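Local coordinates for DPS family protein (Vibrio cholerae O1 biovar El Tor, PDB 3IQ1) that probably binds and oxidises iron as a twelve-subunit Dps protein of the ferritin-like superfamily, at residues L26-Q31 and S86-A91. Residues are numbered along the deposited sequence; the frame is centred on the assembly and turned at random. Where two conformers were deposited one is given.
Sequences LLANYQ and SGYLKA
In the ferritin-like four-helix bundle of a Dps subunit, the connection between the second and third long helices carries a short extra helix, 85-91, and here Tyr88 and Ala91 of that helix settle against Leu27, Ala28 and Gln31 on the outer side of helix 13-43. The two helices are nearly perpendicular, at 105°, with axes 8.3 Å apart in the short segments. The backbones come closest at Ala28 and Tyr88, whose CA atoms are 4.5 Å apart, a spacing the small alanine side chain allows. Beside this point methyl meets methyl, Ala28 CB lying 3.7 Å from Ala91 CB.

Tyr88 supplies most of the remaining contact by reaching across helix 13-43 with its ring. Its CD1 rests on Ala28 CA at 3.7 Å, and farther out CE1 meets the branch carbon CG of Leu27. Gln31 closes over one face of the same ring in a CH-pi contact, its CG 3.6 Å from the Tyr88 ring centroid and displaced toward the rim. A bend at chi2 folds the Gln31 chain across the phenol, with the amide plane turned 44° from the ring. Met35 of a second subunit packs on both Gln31 and Tyr88, so the pair also lies at a subunit interface. The buried phenol oxygen is gripped twice: it hydrogen-bonds to the backbone O of Met82, just ahead of the short helix, and accepts a bond from Gln31, whose NE2 lies 3.0 Å from Tyr88 OH with an N-H...O angle of 154° and the oxygen tilted a little out of the amide plane.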
loop_
_atom_site.group_PDB
_atom_site.type_symbol
_atom_site.label_atom_id
_atom_site.label_comp_id
_atom_site.label_asym_id
_atom_site.label_seq_id
_atom_site.Cartn_x
_atom_site.Cartn_y
_atom_site.Cartn_z
ATOM N N LEU B 26 33.236 -16.995 -10.639
ATOM C CA LEU B 26 32.603 -15.694 -10.458
ATOM C C LEU B 26 31.893 -15.603 -9.108
ATOM O O LEU B 26 31.993 -14.597 -8.420
ATOM C CB LEU B 26 31.649 -15.390 -11.591
ATOM C CG LEU B 26 30.922 -14.027 -11.599
ATOM C CD1 LEU B 26 31.854 -12.862 -11.763
ATOM C CD2 LEU B 26 29.858 -14.042 -12.686
ATOM N N LEU B 27 31.122 -16.627 -8.776
ATOM C CA LEU B 27 30.384 -16.721 -7.507
ATOM C C LEU B 27 31.336 -16.597 -6.325
ATOM O O LEU B 27 31.040 -15.878 -5.382
ATOM C CB LEU B 27 29.605 -18.043 -7.482
ATOM C CG LEU B 27 28.884 -18.369 -6.185
ATOM C CD1 LEU B 27 27.883 -17.290 -5.824
ATOM C CD2 LEU B 27 28.213 -19.714 -6.299
ATOM N N ALA B 28 32.483 -17.260 -6.394
ATOM C CA ALA B 28 33.524 -17.115 -5.359
ATOM C C ALA B 28 33.965 -15.681 -5.147
ATOM O O ALA B 28 34.084 -15.222 -4.009
ATOM C CB ALA B 28 34.718 -17.986 -5.696
ATOM N N ASN B 29 34.199 -14.976 -6.260
ATOM C CA ASN B 29 34.544 -13.586 -6.187
ATOM C C ASN B 29 33.418 -12.774 -5.568
ATOM O O ASN B 29 33.672 -11.903 -4.742
ATOM C CB ASN B 29 34.923 -13.062 -7.554
ATOM C CG ASN B 29 36.348 -13.493 -7.966
ATOM O OD1 ASN B 29 36.550 -13.969 -9.120
ATOM N ND2 ASN B 29 37.290 -13.334 -7.121
ATOM N N TYR B 30 32.183 -12.996 -6.007
ATOM C CA TYR B 30 31.060 -12.303 -5.394
ATOM C C TYR B 30 30.990 -12.467 -3.902
ATOM O O TYR B 30 30.649 -11.521 -3.171
ATOM C CB TYR B 30 29.719 -12.704 -6.002
ATOM C CG TYR B 30 29.241 -11.907 -7.170
ATOM C CD1 TYR B 30 29.566 -12.247 -8.471
ATOM C CD2 TYR B 30 28.448 -10.809 -6.988
ATOM C CE1 TYR B 30 29.123 -11.522 -9.536
ATOM C CE2 TYR B 30 27.975 -10.080 -8.096
ATOM C CZ TYR B 30 28.331 -10.419 -9.336
ATOM O OH TYR B 30 27.867 -9.652 -10.397
ATOM N N GLN B 31 31.235 -13.673 -3.436
ATOM C CA GLN B 31 31.009 -14.024 -2.039
ATOM C C GLN B 31 32.065 -13.297 -1.180
ATOM O O GLN B 31 31.711 -12.662 -0.166
ATOM C CB GLN B 31 31.023 -15.543 -1.877
ATOM C CG GLN B 31 29.747 -16.213 -2.371
ATOM C CD GLN B 31 28.582 -16.140 -1.394
ATOM O OE1 GLN B 31 28.386 -15.102 -0.740
ATOM N NE2 GLN B 31 27.744 -17.190 -1.363
ATOM N N SER B 86 35.267 -22.178 2.621
ATOM C CA SER B 86 36.569 -22.751 2.232
ATOM C C SER B 86 36.711 -22.793 0.726
ATOM O O SER B 86 37.745 -22.442 0.183
ATOM C CB SER B 86 36.721 -24.169 2.761
ATOM O OG SER B 86 36.766 -24.151 4.152
ATOM N N GLY B 87 35.646 -23.245 0.069
ATOM C CA GLY B 87 35.630 -23.330 -1.396
ATOM C C GLY B 87 35.819 -21.969 -2.034
ATOM O O GLY B 87 36.632 -21.814 -2.938
ATOM N N TYR B 88 35.092 -20.975 -1.550
ATOM C CA TYR B 88 35.213 -19.630 -2.087
ATOM C C TYR B 88 36.610 -19.049 -1.874
ATOM O O TYR B 88 37.151 -18.426 -2.783
ATOM C CB TYR B 88 34.153 -18.689 -1.483
ATOM C CG TYR B 88 32.708 -19.081 -1.644
ATOM C CD1 TYR B 88 32.242 -19.572 -2.835
ATOM C CD2 TYR B 88 31.799 -18.839 -0.652
ATOM C CE1 TYR B 88 30.913 -19.916 -3.008
ATOM C CE2 TYR B 88 30.493 -19.169 -0.811
ATOM C CZ TYR B 88 30.028 -19.710 -1.974
ATOM O OH TYR B 88 28.674 -19.977 -2.177
ATOM N N LEU B 89 37.218 -19.248 -0.708
ATOM C CA LEU B 89 38.557 -18.726 -0.475
ATOM C C LEU B 89 39.608 -19.368 -1.397
ATOM O O LEU B 89 40.583 -18.703 -1.763
ATOM C CB LEU B 89 38.947 -18.926 0.972
ATOM C CG LEU B 89 38.257 -18.000 1.955
ATOM C CD1 LEU B 89 38.616 -18.416 3.375
ATOM C CD2 LEU B 89 38.578 -16.543 1.719
ATOM N N LYS B 90 39.435 -20.647 -1.726
ATOM C CA LYS B 90 40.324 -21.326 -2.665
ATOM C C LYS B 90 40.223 -20.762 -4.069
ATOM O O LYS B 90 41.225 -20.682 -4.774
ATOM C CB LYS B 90 40.048 -22.818 -2.681
ATOM C CG LYS B 90 41.058 -23.633 -3.423
ATOM C CD LYS B 90 40.844 -25.115 -3.166
ATOM C CE LYS B 90 41.520 -25.988 -4.230
ATOM N NZ LYS B 90 41.430 -27.443 -3.847
ATOM N N ALA B 91 39.023 -20.412 -4.484
ATOM C CA ALA B 91 38.742 -20.017 -5.891
ATOM C C ALA B 91 38.818 -18.532 -6.183
ATOM O O ALA B 91 39.029 -18.163 -7.342
ATOM C CB ALA B 91 37.346 -20.514 -6.320
#